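Local coordinates for hypothetical protein (Trypanosoma cruzi, PDB 1YZV) that is of unknown function but belongs to the isochorismatase family and is probably a hydrolase related to its members, at residues Ser18-Phe23 and His60-Val65. Sequence-based numbering, arbitrary orientation.
Sequences SCKTAF and HSVYIV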
loop_
_atom_site.group_PDB
_atom_site.type_symbol
_atom_site.label_atom_id
_atom_site.label_comp_id
_atom_site.label_asym_id
_atom_site.label_seq_id
_atom_site.Cartn_x
_atom_site.Cartn_y
_atom_site.Cartn_z
ATOM N N SER A 18 17.127 6.826 24.629
ATOM C CA SER A 18 18.125 6.829 23.587
ATOM C C SER A 18 18.342 8.233 22.963
ATOM O O SER A 18 19.381 8.556 22.420
ATOM C CB SER A 18 17.652 5.826 22.520
ATOM O OG SER A 18 18.702 5.379 21.717
ATOM N N CYS A 19 17.274 8.993 22.887
ATOM C CA CYS A 19 17.276 10.286 22.246
ATOM C C CYS A 19 16.070 11.000 22.800
ATOM O O CYS A 19 15.247 10.386 23.494
ATOM C CB CYS A 19 17.190 10.136 20.737
ATOM S SG CYS A 19 15.670 9.301 20.099
ATOM N N LYS A 20 15.974 12.288 22.551
ATOM C CA LYS A 20 14.789 13.028 22.908
ATOM C C LYS A 20 13.711 12.968 21.799
ATOM O O LYS A 20 14.034 12.730 20.628
ATOM C CB LYS A 20 15.199 14.435 23.203
ATOM C CG LYS A 20 14.163 15.269 23.850
ATOM C CD LYS A 20 14.877 16.315 24.734
ATOM C CE LYS A 20 13.908 17.412 25.135
ATOM N NZ LYS A 20 14.559 18.429 26.035
ATOM N N THR A 21 12.442 12.931 22.247
ATOM C CA THR A 21 11.279 12.823 21.363
ATOM C C THR A 21 10.427 14.083 21.469
ATOM O O THR A 21 10.196 14.559 22.581
ATOM C CB THR A 21 10.377 11.611 21.797
ATOM O OG1 THR A 21 11.185 10.441 21.813
ATOM C CG2 THR A 21 9.228 11.381 20.848
ATOM N N ALA A 22 10.025 14.654 20.328
ATOM C CA ALA A 22 9.111 15.825 20.314
ATOM C C ALA A 22 7.734 15.341 19.911
ATOM O O ALA A 22 7.577 14.558 18.970
ATOM C CB ALA A 22 9.589 16.893 19.332
ATOM N N PHE A 23 6.744 15.780 20.668
ATOM C CA PHE A 23 5.368 15.538 20.360
ATOM C C PHE A 23 4.837 16.804 19.682
ATOM O O PHE A 23 4.739 17.871 20.300
ATOM C CB PHE A 23 4.600 15.182 21.641
ATOM C CG PHE A 23 4.967 13.841 22.205
ATOM C CD1 PHE A 23 4.325 12.682 21.770
ATOM C CD2 PHE A 23 5.951 13.733 23.167
ATOM C CE1 PHE A 23 4.726 11.458 22.222
ATOM C CE2 PHE A 23 6.426 12.484 23.542
ATOM C CZ PHE A 23 5.784 11.357 23.122
ATOM N N HIS A 60 13.451 13.738 28.369
ATOM C CA HIS A 60 13.225 12.835 27.250
ATOM C C HIS A 60 12.147 13.285 26.269
ATOM O O HIS A 60 11.994 12.676 25.202
ATOM C CB HIS A 60 12.857 11.477 27.795
ATOM C CG HIS A 60 13.877 10.914 28.740
ATOM N ND1 HIS A 60 15.187 10.680 28.368
ATOM C CD2 HIS A 60 13.750 10.440 30.000
ATOM C CE1 HIS A 60 15.842 10.171 29.399
ATOM N NE2 HIS A 60 14.987 9.973 30.388
ATOM N N SER A 61 11.413 14.338 26.619
ATOM C CA SER A 61 10.221 14.710 25.862
ATOM C C SER A 61 10.032 16.208 25.848
ATOM O O SER A 61 10.184 16.849 26.902
ATOM C CB SER A 61 8.978 14.002 26.459
ATOM O OG SER A 61 7.812 14.305 25.718
ATOM N N VAL A 62 9.592 16.725 24.682
ATOM C CA VAL A 62 9.151 18.092 24.498
ATOM C C VAL A 62 7.810 18.076 23.768
ATOM O O VAL A 62 7.564 17.210 22.936
ATOM C CB VAL A 62 10.215 18.958 23.760
ATOM C CG1 VAL A 62 10.518 18.423 22.405
ATOM C CG2 VAL A 62 9.789 20.444 23.701
ATOM N N TYR A 63 6.885 18.926 24.215
ATOM C CA TYR A 63 5.511 18.965 23.677
ATOM C C TYR A 63 5.291 20.334 23.027
ATOM O O TYR A 63 5.229 21.367 23.726
ATOM C CB TYR A 63 4.512 18.723 24.829
ATOM C CG TYR A 63 3.130 18.263 24.439
ATOM C CD1 TYR A 63 2.174 19.172 23.949
ATOM C CD2 TYR A 63 2.766 16.925 24.531
ATOM C CE1 TYR A 63 0.922 18.759 23.549
ATOM C CE2 TYR A 63 1.476 16.511 24.154
ATOM C CZ TYR A 63 0.555 17.452 23.695
ATOM O OH TYR A 63 -0.710 17.053 23.328
ATOM N N ILE A 64 5.121 20.304 21.706
ATOM C CA ILE A 64 5.007 21.460 20.848
ATOM C C ILE A 64 3.641 21.528 20.189
ATOM O O ILE A 64 3.172 20.556 19.577
ATOM C CB ILE A 64 6.129 21.421 19.749
ATOM C CG1 ILE A 64 7.460 21.270 20.474
ATOM C CG2 ILE A 64 6.011 22.626 18.807
ATOM C CD1 ILE A 64 8.630 21.488 19.685
ATOM N N VAL A 65 2.966 22.654 20.411
ATOM C CA VAL A 65 1.632 22.915 19.877
ATOM C C VAL A 65 1.701 24.111 18.924
ATOM O O VAL A 65 2.313 25.159 19.236
ATOM C CB VAL A 65 0.639 23.243 21.004
ATOM C CG1 VAL A 65 -0.764 23.356 20.460
ATOM C CG2 VAL A 65 0.728 22.183 22.129
HETATM O O HOH W 1 16.191 11.188 25.834
HETATM O O HOH W 2 11.940 18.725 27.049
HETATM O O HOH W 3 12.506 10.237 24.135
#
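T21 and F23 of one strand alternate with H60, V62 and I64 of its neighbour in a ladder of four backbone hydrogen bonds, the pattern of a parallel β pair; the strand axes approach to 4.7 Å and differ in direction by 21°. T21 N donates to H60 O and V62 N to T21 O, after which F23 N reaches V62 O over 2.8 Å. I64 N closes the series on F23 O. All four are fairly straight, yet the first differs at its acceptor, since T21 N stands 36° out of the H60 carbonyl plane. T21 O and V62 O also receive CA-H contacts, from S61 CA and A22 CA respectively.

Side chains sort by face. On that of T21, F23, S61 and Y63, S61 OG lies at the edge of the F23 ring, 3.2 Å from F23 CE2; it is placed there by a first torsion anti to S61 N, and is hydrogen-bonded to H53. F23 CB meets Y63 CD2 at 3.8 Å. On the other face A22 CB touches V62 CG1 at 3.6 Å, because V62 chi1 of 60° sets that methyl between the backbone N and carbonyl carbon.

Two waters join the strands near their N-terminal ends. The extended K20 chain runs alongside the 60-65 backbone, and its NZ, also bonded to T58 O, donates to a water that in turn donates to S61 O at 2.6 Å. T21 OG1, hydrogen-bonded to Q112 of strand 110-118, also meets a second water, which donates to H60 O.

Strands 20-26 and 61-68, joined through helix 39-56, form a β-α-β crossover within the parallel sheet, flanked by strands 110-118 and 87-91 respectively. The helix packs on the face of F23 and Y63, where F49 meets the F23 ring and A46 O bonds Y63 OH.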